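Local coordinates for penicillin-binding 1 transmembrane protein MrcA (Nitrosomonas europaea ATCC 19718, PDB 3D0F) that probably builds peptidoglycan as a bifunctional glycosyltransferase and transpeptidase of the inner membrane, the chain here being only its OB-like domain, at residues Asp34-Ala39 / Leu89-Lys94; Glu57-Thr62 / Gly98-Val103; Leu11-Asp16 / Gln24-Asp29; Ala38-Ser43 / Glu50-Asn55. One frame throughout, in Å; residues are numbered along the deposited sequence. Where two conformers were deposited one is given.

Contact 1. Residues Asp34-Ala39 / Leu89-Lys94; sequences DDILAA and LIRVKK. With PO4 (phosphate ion), chain C.
The side chain of Arg91 leaves its strand with CG anti to the carbonyl carbon (chi1 -57°) and bends again at chi2 (-75°), which folds it back past Ala38 and brings NH1 within 3.6 Å of Ala38 CB. Ile36 CG2 lies 3.7 Å from Arg91 CB, the two side chains crossing at about a right angle. The guanidinium meets a phosphate ion, probably from the crystallisation liquor, with its edge: NH1 reaches O4 at 3.0 Å and NH2 reaches O1 at 2.9 Å, both bonds nearly straight. NH2 also forms a salt bridge with Glu8 of the second subunit. Beneath these groups the backbones form an antiparallel ladder. Leu37 and Val92 exchange two 2.8 Å N-to-O bonds as a hydrogen-bonded pair, as do Ala39 and Ile90 with slightly longer ones. On the face opposite Arg91, Ala39 CB rests against Val92 CG2 at 4.2 Å. Asp35 OD2 and Lys93 NZ lie 4.3 Å apart, beyond a salt bridge, while Asp35 OD1 is salt-bridged to Arg53 of the second subunit. Strand 37-45 lies between strands 88-94 and 48-53, strand 100-103 flanks 88-94 on its far side, and Leu89 carries the sheet into the second subunit.

Contact 2. Residues Glu57-Thr62 / Gly98-Val103; sequences ETIRIT and GSWQIV
Ile59 sets its CG2 methyl over one face of the Trp100 indole. This CG2 sits 3.7 Å from the centroid of the five-membered ring and 19° off the ring normal, a CH-pi contact, and comes within 3.5 Å of NE1. The other branch ends in CD1 on the same side of the ring plane but at the CB end of the indole, 3.7 Å from Trp100 CG; it can do so because CG1 stands between the backbone N and the carbonyl carbon (chi1 58°), leaving CG2 anti to the carbonyl carbon. Ile61 continues the apolar row: its CG1 packs on Trp100 CB, its CG2 lies 3.4 Å from Trp100 O, and its CD1 meets Ile102 CG1 at 3.7 Å, those two side chains crossing nearly at right angles.

No direct hydrogen bond joins the backbones, and the short strand axes run at 80° to each other. Two waters fill the role instead. One donates to Arg60 O and accepts from Trp100 N at 2.9 Å; the other accepts from Thr62 N and donates to Trp100 O at 2.7 Å. In the next shell, Val92 touches Ile59, Ile61 and Trp100, Leu37 and Arg53 also pack on the indole, and Leu66 touches both Ile61 and Ile102. The two edge strands therefore come together at a water-bridged seam, consistent with closure of an OB-like barrel: apolar side chains make the direct contact, while water serves Arg60 O, Thr62 N and both backbone polar atoms of Trp100.

Contact 3. Residues Leu11-Asp16 / Gln24-Asp29; sequences LKLPKD and QDIMQD
The N-terminal arm of this OB-like domain, a loop following strand 9-10, folds against the last turn of helix 20-26, and Ile26 is the residue on which it closes. Ile26 CG2 lies 3.4 Å from Lys12 O, and its CD1 approaches Leu11 CB and Leu13 CD2, each at 3.9 Å. With CG1 held between the backbone N and the carbonyl carbon (chi1 62°), the longer branch is aimed at the loop, its CD1 also coming to 4.3 Å from Pro14 CD. Leu13 crosses it at a slant, its methyl group returning to the helix although the CB of Leu13 points away from it.

This is a loop returning on the C-terminal end of the helix it leads into, held by apolar contacts with no hydrogen bond between the two segments. Leu13 and Pro14 extend the same contact to Leu23, one turn earlier in the helix. At the other end of the row, Leu11 CD1 packs 3.6 Å from Ile26 O and 4.0 Å from CG of Met27, a selenomethionine, whose side chain it meets at about a right angle. Leu11 and Met27 both pack on Val40 of the second subunit, and Met27 O accepts a hydrogen bond from Lys54 NZ of that same subunit.

Contact 4. Residues Ala38-Ser43 / Glu50-Asn55; sequences AAVVLS and EAFRKN
A classic beta bulge interrupts this hairpin ladder: Leu42 and Ser43 both face Glu50. Glu50 O accepts a 2.8 Å bond from Leu42 N and a second, weak one from Ser43 N at 3.4 Å, while Glu50 N returns a bond to Ser43 O. Within the bulge, Ser43 OG stands between the backbone N and the carbonyl carbon (chi1 73°), which brings it alongside the Glu50 chain, 3.4 Å from CB.

Normal pairing resumes at Val40 and Phe52, a hydrogen-bonded pair in which Val40 N to Phe52 O and Phe52 N to Val40 O both measure 2.9 Å. Phe52 CG is anti to its own nitrogen (chi1 -177°), directing the ring away from strand 37-45, and Leu23 of the second subunit packs on this residue. On the opposite face Ala39 CB meets Ala51 CB at 3.8 Å, with Ile90 lying against Ala51. Where the ladder frays, a water bridges Ala38 O and Lys54 N. Lys54 NZ reaches Met27 O and Asn32 OD1 of the second subunit. Glu50 O thus serves two N-H groups, mainly that of Leu42, which implies that the extra residue is taken up while the strand pairing continues to Ser43.

How the contacts relate
Contacts 1, 2 and 4 belong to one antiparallel sheet, their centres about 9 Å from one another, whereas contact 3 lies about 25 to 33 Å away from them, centre to centre, on the N-terminal arm. Along the chain contact 3 closes first; contacts 1 and 4 then start from the same stretch and share Ala38 and Ala39, on strand 37-45. Contact 4 pairs that strand with 48-53 and contact 1 with 88-94, while contact 2 brings the edge strands 58-61 and 100-103 together. Contacts 1 and 2 alternate in sequence. All four touch the second subunit, so the outlying arm, whose contact does not touch the others, probably packs mainly on that subunit.

Contact 1. Residues Asp34-Ala39 / Leu89-Lys94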
loop_
_atom_site.group_PDB
_atom_site.type_symbol
_atom_site.label_atom_id
_atom_site.label_comp_id
_atom_site.label_asym_id
_atom_site.label_seq_id
_atom_site.Cartn_x
_atom_site.Cartn_y
_atom_site.Cartn_z
ATOM N N ASP A 34 -0.049 -4.061 2.945
ATOM C CA ASP A 34 -0.526 -2.694 2.661
ATOM C C ASP A 34 0.548 -1.657 3.050
ATOM O O ASP A 34 1.199 -1.770 4.084
ATOM C CB ASP A 34 -1.817 -2.408 3.424
ATOM C CG ASP A 34 -3.067 -3.034 2.767
ATOM O OD1 ASP A 34 -2.942 -3.736 1.740
ATOM O OD2 ASP A 34 -4.153 -2.769 3.359
ATOM N N ASP A 35 0.695 -0.676 2.174
ATOM C CA ASP A 35 1.609 0.458 2.343
ATOM C C ASP A 35 3.078 0.091 2.150
ATOM O O ASP A 35 3.955 0.961 2.301
ATOM C CB ASP A 35 1.416 1.143 3.680
ATOM C CG ASP A 35 -0.070 1.524 3.970
ATOM O OD1 ASP A 35 -0.632 2.253 3.125
ATOM O OD2 ASP A 35 -0.609 1.100 5.031
ATOM N N ILE A 36 3.338 -1.162 1.838
ATOM C CA ILE A 36 4.692 -1.655 1.520
ATOM C C ILE A 36 4.754 -1.707 0.014
ATOM O O ILE A 36 4.179 -2.612 -0.618
ATOM C CB ILE A 36 5.009 -3.039 2.142
ATOM C CG1 ILE A 36 4.915 -2.919 3.660
ATOM C CG2 ILE A 36 6.444 -3.487 1.712
ATOM C CD1 ILE A 36 5.109 -4.221 4.415
ATOM N N LEU A 37 5.450 -0.729 -0.556
ATOM C CA LEU A 37 5.377 -0.419 -1.978
ATOM C C LEU A 37 6.620 -0.827 -2.737
ATOM O O LEU A 37 7.707 -0.827 -2.207
ATOM C CB LEU A 37 5.191 1.077 -2.163
ATOM C CG LEU A 37 4.069 1.707 -1.362
ATOM C CD1 LEU A 37 3.928 3.164 -1.730
ATOM C CD2 LEU A 37 2.738 0.925 -1.523
ATOM N N ALA A 38 6.440 -1.177 -3.998
ATOM C CA ALA A 38 7.568 -1.529 -4.865
ATOM C C ALA A 38 8.288 -0.264 -5.300
ATOM O O ALA A 38 7.695 0.782 -5.591
ATOM C CB ALA A 38 7.099 -2.340 -6.121
ATOM N N ALA A 39 9.616 -0.367 -5.429
ATOM C CA ALA A 39 10.376 0.718 -5.998
ATOM C C ALA A 39 11.619 0.131 -6.673
ATOM O O ALA A 39 12.127 -0.907 -6.266
ATOM C CB ALA A 39 10.788 1.768 -4.962
ATOM N N LEU A 89 15.247 -4.057 -7.301
ATOM C CA LEU A 89 13.846 -4.011 -6.899
ATOM C C LEU A 89 13.780 -4.144 -5.377
ATOM O O LEU A 89 14.190 -5.156 -4.783
ATOM C CB LEU A 89 13.044 -5.145 -7.577
ATOM C CG LEU A 89 11.564 -5.235 -7.205
ATOM C CD1 LEU A 89 10.811 -3.953 -7.549
ATOM C CD2 LEU A 89 10.955 -6.468 -7.881
ATOM N N ILE A 90 13.277 -3.091 -4.748
ATOM C CA ILE A 90 13.129 -3.022 -3.282
ATOM C C ILE A 90 11.714 -2.748 -2.904
ATOM O O ILE A 90 10.862 -2.462 -3.752
ATOM C CB ILE A 90 14.084 -1.954 -2.668
ATOM C CG1 ILE A 90 13.829 -0.563 -3.250
ATOM C CG2 ILE A 90 15.581 -2.411 -2.933
ATOM C CD1 ILE A 90 14.471 0.567 -2.497
ATOM N N ARG A 91 11.461 -2.805 -1.615
ATOM C CA ARG A 91 10.172 -2.416 -1.075
ATOM C C ARG A 91 10.420 -1.287 -0.098
ATOM O O ARG A 91 11.386 -1.301 0.670
ATOM C CB ARG A 91 9.500 -3.595 -0.351
ATOM C CG ARG A 91 9.327 -4.824 -1.259
ATOM C CD ARG A 91 8.194 -4.699 -2.285
ATOM N NE ARG A 91 8.305 -5.820 -3.206
ATOM C CZ ARG A 91 7.437 -6.105 -4.178
ATOM N NH1 ARG A 91 6.345 -5.386 -4.333
ATOM N NH2 ARG A 91 7.694 -7.146 -4.981
ATOM N N VAL A 92 9.495 -0.354 -0.102
ATOM C CA VAL A 92 9.587 0.841 0.747
ATOM C C VAL A 92 8.287 1.147 1.461
ATOM O O VAL A 92 7.197 0.810 0.962
ATOM C CB VAL A 92 10.023 2.058 -0.098
ATOM C CG1 VAL A 92 11.388 1.795 -0.690
ATOM C CG2 VAL A 92 9.033 2.312 -1.230
ATOM N N LYS A 93 8.413 1.827 2.596
ATOM C CA LYS A 93 7.236 2.259 3.337
ATOM C C LYS A 93 7.513 3.661 3.914
ATOM O O LYS A 93 8.599 3.893 4.449
ATOM C CB LYS A 93 6.988 1.262 4.461
ATOM C CG LYS A 93 5.710 1.463 5.271
ATOM C CD LYS A 93 5.566 0.373 6.312
ATOM C CE LYS A 93 4.446 0.608 7.289
ATOM N NZ LYS A 93 3.257 1.264 6.792
ATOM N N LYS A 94 6.469 4.474 3.970
ATOM C CA LYS A 94 6.565 5.830 4.485
ATOM C C LYS A 94 6.230 5.791 5.978
ATOM O O LYS A 94 5.162 5.273 6.369
ATOM C CB LYS A 94 5.620 6.737 3.713
ATOM C CG LYS A 94 5.845 8.220 3.980
ATOM C CD LYS A 94 4.857 9.051 3.195
ATOM C CE LYS A 94 5.251 10.497 3.105
ATOM N NZ LYS A 94 4.129 11.259 2.513
HETATM P P PO4 C . 4.480 -7.615 -6.975
HETATM O O1 PO4 C . 5.859 -8.210 -6.958
HETATM O O2 PO4 C . 3.956 -7.747 -8.385
HETATM O O3 PO4 C . 3.592 -8.382 -6.012
HETATM O O4 PO4 C . 4.457 -6.160 -6.580
HETATM O O HOH W 1 3.931 3.605 2.792
HETATM O O HOH W 2 0.323 0.057 7.031
HETATM O O HOH W 3 4.452 -3.916 -2.829
#

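Contact 2. Residues Glu57-Thr62 / Gly98-Val103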
loop_
_atom_site.group_PDB
_atom_site.type_symbol
_atom_site.label_atom_id
_atom_site.label_comp_id
_atom_site.label_asym_id
_atom_site.label_seq_id
_atom_site.Cartn_x
_atom_site.Cartn_y
_atom_site.Cartn_z
ATOM N N GLU A 57 6.729 8.839 -8.592
ATOM C CA GLU A 57 7.583 9.724 -7.840
ATOM C C GLU A 57 8.929 9.051 -7.551
ATOM O O GLU A 57 9.026 7.821 -7.454
ATOM C CB GLU A 57 6.850 10.217 -6.584
ATOM C CG GLU A 57 5.697 11.156 -6.984
ATOM C CD GLU A 57 4.810 11.652 -5.858
ATOM O OE1 GLU A 57 4.680 10.999 -4.807
ATOM O OE2 GLU A 57 4.203 12.725 -6.065
ATOM N N THR A 58 9.963 9.878 -7.487
ATOM C CA THR A 58 11.304 9.428 -7.116
ATOM C C THR A 58 11.462 9.864 -5.664
ATOM O O THR A 58 11.234 11.025 -5.294
ATOM C CB THR A 58 12.401 9.973 -8.013
ATOM O OG1 THR A 58 12.212 9.506 -9.368
ATOM C CG2 THR A 58 13.784 9.508 -7.515
ATOM N N ILE A 59 11.766 8.894 -4.838
ATOM C CA ILE A 59 11.968 9.124 -3.395
ATOM C C ILE A 59 13.455 8.986 -3.056
ATOM O O ILE A 59 14.202 8.351 -3.786
ATOM C CB ILE A 59 11.143 8.136 -2.505
ATOM C CG1 ILE A 59 11.467 6.662 -2.799
ATOM C CG2 ILE A 59 9.615 8.378 -2.693
ATOM C CD1 ILE A 59 10.807 5.649 -1.845
ATOM N N ARG A 60 13.839 9.640 -1.962
ATOM C CA ARG A 60 15.193 9.574 -1.442
ATOM C C ARG A 60 15.144 9.032 -0.013
ATOM O O ARG A 60 14.509 9.662 0.863
ATOM C CB ARG A 60 15.848 10.964 -1.478
ATOM C CG ARG A 60 17.343 10.968 -1.370
ATOM C CD ARG A 60 17.887 12.377 -1.810
ATOM N NE ARG A 60 19.324 12.416 -1.890
ATOM C CZ ARG A 60 20.136 12.734 -0.896
ATOM N NH1 ARG A 60 19.671 13.055 0.326
ATOM N NH2 ARG A 60 21.443 12.714 -1.119
ATOM N N ILE A 61 15.852 7.932 0.233
ATOM C CA ILE A 61 15.872 7.237 1.548
ATOM C C ILE A 61 17.241 7.503 2.149
ATOM O O ILE A 61 18.256 7.274 1.491
ATOM C CB ILE A 61 15.599 5.733 1.427
ATOM C CG1 ILE A 61 14.266 5.523 0.673
ATOM C CG2 ILE A 61 15.543 5.036 2.827
ATOM C CD1 ILE A 61 14.284 4.343 -0.292
ATOM N N THR A 62 17.241 7.949 3.413
ATOM C CA THR A 62 18.459 8.355 4.116
ATOM C C THR A 62 18.321 8.004 5.602
ATOM O O THR A 62 17.258 7.597 6.034
ATOM C CB THR A 62 18.720 9.883 4.026
ATOM O OG1 THR A 62 17.658 10.607 4.695
ATOM C CG2 THR A 62 18.800 10.315 2.544
ATOM N N GLY A 98 7.044 10.793 8.030
ATOM C CA GLY A 98 7.060 11.266 6.632
ATOM C C GLY A 98 8.230 10.823 5.781
ATOM O O GLY A 98 8.233 11.082 4.585
ATOM N N SER A 99 9.209 10.159 6.371
ATOM C CA SER A 99 10.386 9.724 5.624
ATOM C C SER A 99 10.151 8.294 5.160
ATOM O O SER A 99 9.471 7.490 5.833
ATOM C CB SER A 99 11.655 9.783 6.508
ATOM O OG SER A 99 12.049 11.084 6.901
ATOM N N TRP A 100 10.719 7.936 4.004
ATOM C CA TRP A 100 10.631 6.599 3.482
ATOM C C TRP A 100 11.697 5.719 4.089
ATOM O O TRP A 100 12.794 6.182 4.390
ATOM C CB TRP A 100 10.774 6.610 1.946
ATOM C CG TRP A 100 9.551 7.235 1.283
ATOM C CD1 TRP A 100 9.364 8.544 0.998
ATOM C CD2 TRP A 100 8.351 6.566 0.859
ATOM N NE1 TRP A 100 8.117 8.753 0.451
ATOM C CE2 TRP A 100 7.491 7.545 0.325
ATOM C CE3 TRP A 100 7.915 5.246 0.898
ATOM C CZ2 TRP A 100 6.215 7.243 -0.155
ATOM C CZ3 TRP A 100 6.658 4.947 0.371
ATOM C CH2 TRP A 100 5.823 5.947 -0.119
ATOM N N GLN A 101 11.379 4.429 4.231
ATOM C CA GLN A 101 12.311 3.427 4.695
ATOM C C GLN A 101 12.301 2.215 3.781
ATOM O O GLN A 101 11.256 1.858 3.211
ATOM C CB GLN A 101 11.932 3.014 6.128
ATOM C CG GLN A 101 10.570 2.345 6.185
ATOM C CD GLN A 101 9.964 2.177 7.559
ATOM O OE1 GLN A 101 8.735 2.069 7.662
ATOM N NE2 GLN A 101 10.788 2.109 8.591
ATOM N N ILE A 102 13.459 1.565 3.647
ATOM C CA ILE A 102 13.587 0.300 2.916
ATOM C C ILE A 102 13.209 -0.830 3.872
ATOM O O ILE A 102 13.795 -1.010 4.970
ATOM C CB ILE A 102 14.984 0.083 2.387
ATOM C CG1 ILE A 102 15.395 1.202 1.421
ATOM C CG2 ILE A 102 15.055 -1.317 1.768
ATOM C CD1 ILE A 102 16.810 1.086 0.842
ATOM N N VAL A 103 12.188 -1.553 3.449
ATOM C CA VAL A 103 11.639 -2.671 4.209
ATOM C C VAL A 103 11.552 -3.935 3.324
ATOM O O VAL A 103 12.112 -3.993 2.252
ATOM C CB VAL A 103 10.243 -2.288 4.736
ATOM C CG1 VAL A 103 10.352 -1.102 5.686
ATOM C CG2 VAL A 103 9.242 -2.003 3.609
HETATM O O HOH W 4 12.249 9.889 2.503
HETATM O O HOH W 5 14.534 8.267 4.693
#

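Contact 3. Residues Leu11-Asp16 / Gln24-Asp29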
loop_
_atom_site.group_PDB
_atom_site.type_symbol
_atom_site.label_atom_id
_atom_site.label_comp_id
_atom_site.label_asym_id
_atom_site.label_seq_id
_atom_site.Cartn_x
_atom_site.Cartn_y
_atom_site.Cartn_z
ATOM N N LEU A 11 -15.575 -8.653 9.295
ATOM C CA LEU A 11 -14.954 -8.810 10.614
ATOM C C LEU A 11 -15.916 -8.359 11.706
ATOM O O LEU A 11 -16.888 -7.621 11.456
ATOM C CB LEU A 11 -13.668 -8.023 10.670
ATOM C CG LEU A 11 -12.710 -8.126 9.493
ATOM C CD1 LEU A 11 -11.463 -7.245 9.531
ATOM C CD2 LEU A 11 -12.317 -9.617 9.362
ATOM N N LYS A 12 -15.709 -8.897 12.896
ATOM C CA LYS A 12 -16.569 -8.582 14.039
ATOM C C LYS A 12 -15.967 -7.383 14.779
ATOM O O LYS A 12 -14.873 -7.472 15.338
ATOM C CB LYS A 12 -16.654 -9.785 14.961
ATOM C CG LYS A 12 -17.649 -9.588 16.073
ATOM C CD LYS A 12 -17.590 -10.750 17.021
ATOM C CE LYS A 12 -18.330 -11.977 16.525
ATOM N NZ LYS A 12 -18.835 -12.764 17.700
ATOM N N LEU A 13 -16.648 -6.244 14.777
ATOM C CA LEU A 13 -16.075 -5.042 15.313
ATOM C C LEU A 13 -16.179 -5.025 16.851
ATOM O O LEU A 13 -17.076 -5.665 17.424
ATOM C CB LEU A 13 -16.796 -3.794 14.822
ATOM C CG LEU A 13 -16.736 -3.444 13.347
ATOM C CD1 LEU A 13 -17.752 -2.305 13.112
ATOM C CD2 LEU A 13 -15.341 -3.057 12.933
ATOM N N PRO A 14 -15.271 -4.279 17.472
ATOM C CA PRO A 14 -15.480 -3.924 18.900
ATOM C C PRO A 14 -16.587 -2.850 19.022
ATOM O O PRO A 14 -16.878 -2.166 18.036
ATOM C CB PRO A 14 -14.127 -3.319 19.283
ATOM C CG PRO A 14 -13.609 -2.714 18.000
ATOM C CD PRO A 14 -14.026 -3.703 16.953
ATOM N N LYS A 15 -17.132 -2.644 20.246
ATOM C CA LYS A 15 -18.040 -1.494 20.533
ATOM C C LYS A 15 -17.393 -0.146 20.265
ATOM O O LYS A 15 -18.003 0.761 19.678
ATOM C CB LYS A 15 -18.403 -1.466 22.014
ATOM C CG LYS A 15 -19.789 -1.895 22.386
ATOM C CD LYS A 15 -20.110 -1.530 23.811
ATOM C CE LYS A 15 -20.726 -0.146 23.984
ATOM N NZ LYS A 15 -21.386 -0.053 25.346
ATOM N N ASP A 16 -16.157 0.008 20.744
ATOM C CA ASP A 16 -15.413 1.261 20.609
ATOM C C ASP A 16 -14.677 1.360 19.276
ATOM O O ASP A 16 -13.633 0.747 19.032
ATOM C CB ASP A 16 -14.511 1.472 21.860
ATOM C CG ASP A 16 -13.630 2.726 21.787
ATOM O OD1 ASP A 16 -13.794 3.585 20.881
ATOM O OD2 ASP A 16 -12.731 2.850 22.673
ATOM N N GLN A 24 -6.988 -3.086 14.949
ATOM C CA GLN A 24 -5.819 -3.743 14.333
ATOM C C GLN A 24 -5.870 -5.240 14.574
ATOM O O GLN A 24 -5.535 -6.058 13.714
ATOM C CB GLN A 24 -4.499 -3.232 14.944
ATOM C CG GLN A 24 -4.095 -1.844 14.503
ATOM C CD GLN A 24 -3.759 -1.692 13.008
ATOM O OE1 GLN A 24 -3.602 -2.674 12.235
ATOM N NE2 GLN A 24 -3.617 -0.438 12.601
ATOM N N ASP A 25 -6.292 -5.633 15.769
ATOM C CA ASP A 25 -6.346 -7.068 16.103
ATOM C C ASP A 25 -7.318 -7.829 15.217
ATOM O O ASP A 25 -6.998 -8.943 14.752
ATOM C CB ASP A 25 -6.729 -7.277 17.570
ATOM C CG ASP A 25 -5.548 -7.079 18.524
ATOM O OD1 ASP A 25 -4.375 -6.848 18.102
ATOM O OD2 ASP A 25 -5.839 -7.174 19.725
ATOM N N ILE A 26 -8.487 -7.244 14.924
ATOM C CA ILE A 26 -9.462 -8.005 14.065
ATOM C C ILE A 26 -8.956 -8.075 12.607
ATOM O O ILE A 26 -9.356 -8.988 11.888
ATOM C CB ILE A 26 -10.908 -7.487 14.090
ATOM C CG1 ILE A 26 -11.006 -6.044 13.553
ATOM C CG2 ILE A 26 -11.439 -7.512 15.545
ATOM C CD1 ILE A 26 -12.428 -5.532 13.440
HETATM N N MSE A 27 -8.072 -7.148 12.218
HETATM C CA MSE A 27 -7.485 -7.090 10.884
HETATM C C MSE A 27 -6.168 -7.850 10.760
HETATM O O MSE A 27 -5.532 -7.798 9.710
HETATM C CB MSE A 27 -7.263 -5.620 10.492
HETATM C CG MSE A 27 -8.492 -4.789 10.408
HETATM SE SE MSE A 27 -8.065 -3.030 9.609
HETATM C CE MSE A 27 -7.950 -3.443 7.745
ATOM N N GLN A 28 -5.758 -8.529 11.819
ATOM C CA GLN A 28 -4.402 -9.072 11.876
ATOM C C GLN A 28 -3.988 -9.909 10.668
ATOM O O GLN A 28 -2.814 -9.887 10.309
ATOM C CB GLN A 28 -4.190 -9.844 13.163
ATOM C CG GLN A 28 -4.970 -11.097 13.306
ATOM C CD GLN A 28 -4.768 -11.777 14.660
ATOM O OE1 GLN A 28 -3.877 -11.388 15.435
ATOM N NE2 GLN A 28 -5.616 -12.776 14.963
ATOM N N ASP A 29 -4.922 -10.681 10.098
ATOM C CA ASP A 29 -4.575 -11.615 9.014
ATOM C C ASP A 29 -4.607 -10.987 7.614
ATOM O O ASP A 29 -4.094 -11.618 6.672
ATOM C CB ASP A 29 -5.515 -12.816 9.003
ATOM C CG ASP A 29 -5.304 -13.778 10.211
ATOM O OD1 ASP A 29 -4.215 -13.724 10.846
ATOM O OD2 ASP A 29 -6.229 -14.594 10.471
#

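Contact 4. Residues Ala38-Ser43 / Glu50-Asn55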
loop_
_atom_site.group_PDB
_atom_site.type_symbol
_atom_site.label_atom_id
_atom_site.label_comp_id
_atom_site.label_asym_id
_atom_site.label_seq_id
_atom_site.Cartn_x
_atom_site.Cartn_y
_atom_site.Cartn_z
ATOM N N ALA A 38 6.440 -1.177 -3.998
ATOM C CA ALA A 38 7.568 -1.529 -4.865
ATOM C C ALA A 38 8.288 -0.264 -5.300
ATOM O O ALA A 38 7.695 0.782 -5.591
ATOM C CB ALA A 38 7.099 -2.340 -6.121
ATOM N N ALA A 39 9.616 -0.367 -5.429
ATOM C CA ALA A 39 10.376 0.718 -5.998
ATOM C C ALA A 39 11.619 0.131 -6.673
ATOM O O ALA A 39 12.127 -0.907 -6.266
ATOM C CB ALA A 39 10.788 1.768 -4.962
ATOM N N VAL A 40 12.090 0.822 -7.680
ATOM C CA VAL A 40 13.329 0.421 -8.353
ATOM C C VAL A 40 14.409 1.432 -8.043
ATOM O O VAL A 40 14.215 2.636 -8.204
ATOM C CB VAL A 40 13.189 0.267 -9.897
ATOM C CG1 VAL A 40 12.715 1.557 -10.560
ATOM C CG2 VAL A 40 14.510 -0.166 -10.521
ATOM N N VAL A 41 15.553 0.939 -7.618
ATOM C CA VAL A 41 16.677 1.799 -7.250
ATOM C C VAL A 41 17.311 2.461 -8.482
ATOM O O VAL A 41 17.584 1.791 -9.494
ATOM C CB VAL A 41 17.726 1.043 -6.401
ATOM C CG1 VAL A 41 19.034 1.935 -6.193
ATOM C CG2 VAL A 41 17.077 0.624 -5.050
ATOM N N LEU A 42 17.483 3.774 -8.386
ATOM C CA LEU A 42 18.182 4.562 -9.408
ATOM C C LEU A 42 19.641 4.854 -9.039
ATOM O O LEU A 42 20.493 4.930 -9.910
ATOM C CB LEU A 42 17.449 5.898 -9.635
ATOM C CG LEU A 42 15.968 5.721 -9.980
ATOM C CD1 LEU A 42 15.332 7.098 -10.223
ATOM C CD2 LEU A 42 15.699 4.762 -11.145
ATOM N N SER A 43 19.917 5.125 -7.766
ATOM C CA SER A 43 21.224 5.350 -7.283
ATOM C C SER A 43 21.320 4.879 -5.848
ATOM O O SER A 43 20.328 4.899 -5.139
ATOM C CB SER A 43 21.567 6.818 -7.392
ATOM O OG SER A 43 20.890 7.576 -6.433
ATOM N N GLU A 50 18.157 6.628 -3.986
ATOM C CA GLU A 50 17.058 7.214 -4.760
ATOM C C GLU A 50 16.343 6.057 -5.449
ATOM O O GLU A 50 16.997 5.205 -6.055
ATOM C CB GLU A 50 17.594 8.170 -5.840
ATOM C CG GLU A 50 18.255 9.390 -5.273
ATOM C CD GLU A 50 18.107 10.668 -6.106
ATOM O OE1 GLU A 50 17.737 10.625 -7.308
ATOM O OE2 GLU A 50 18.387 11.743 -5.504
ATOM N N ALA A 51 15.025 6.026 -5.369
ATOM C CA ALA A 51 14.235 4.958 -5.951
ATOM C C ALA A 51 12.960 5.501 -6.602
ATOM O O ALA A 51 12.402 6.502 -6.127
ATOM C CB ALA A 51 13.919 3.874 -4.897
ATOM N N PHE A 52 12.520 4.870 -7.678
ATOM C CA PHE A 52 11.319 5.246 -8.414
ATOM C C PHE A 52 10.173 4.316 -8.018
ATOM O O PHE A 52 10.330 3.107 -8.030
ATOM C CB PHE A 52 11.583 5.107 -9.925
ATOM C CG PHE A 52 10.438 5.538 -10.799
ATOM C CD1 PHE A 52 10.357 6.846 -11.228
ATOM C CD2 PHE A 52 9.517 4.625 -11.263
ATOM C CE1 PHE A 52 9.306 7.276 -12.067
ATOM C CE2 PHE A 52 8.437 5.042 -12.082
ATOM C CZ PHE A 52 8.366 6.365 -12.485
ATOM N N ARG A 53 9.042 4.869 -7.604
ATOM C CA ARG A 53 7.898 4.019 -7.219
ATOM C C ARG A 53 6.786 4.061 -8.291
ATOM O O ARG A 53 6.810 4.893 -9.157
ATOM C CB ARG A 53 7.363 4.375 -5.821
ATOM C CG ARG A 53 7.003 5.762 -5.587
ATOM C CD ARG A 53 6.755 5.922 -4.088
ATOM N NE ARG A 53 6.171 7.156 -3.714
ATOM C CZ ARG A 53 4.875 7.330 -3.414
ATOM N NH1 ARG A 53 4.005 6.337 -3.514
ATOM N NH2 ARG A 53 4.443 8.512 -3.040
ATOM N N LYS A 54 5.817 3.167 -8.183
ATOM C CA LYS A 54 4.776 3.027 -9.212
ATOM C C LYS A 54 3.985 4.275 -9.472
ATOM O O LYS A 54 3.514 4.471 -10.598
ATOM C CB LYS A 54 3.801 1.930 -8.791
ATOM C CG LYS A 54 4.356 0.537 -8.902
ATOM C CD LYS A 54 4.373 0.050 -10.353
ATOM C CE LYS A 54 3.003 -0.351 -10.919
ATOM N NZ LYS A 54 3.117 -1.159 -12.225
ATOM N N ASN A 55 3.789 5.120 -8.466
ATOM C CA ASN A 55 3.004 6.347 -8.684
ATOM C C ASN A 55 3.781 7.407 -9.481
ATOM O O ASN A 55 3.257 8.507 -9.750
ATOM C CB ASN A 55 2.466 6.894 -7.353
ATOM C CG ASN A 55 3.423 7.813 -6.663
ATOM O OD1 ASN A 55 4.636 7.673 -6.802
ATOM N ND2 ASN A 55 2.894 8.804 -5.965
HETATM O O HOH W 6 5.176 1.514 -5.758
#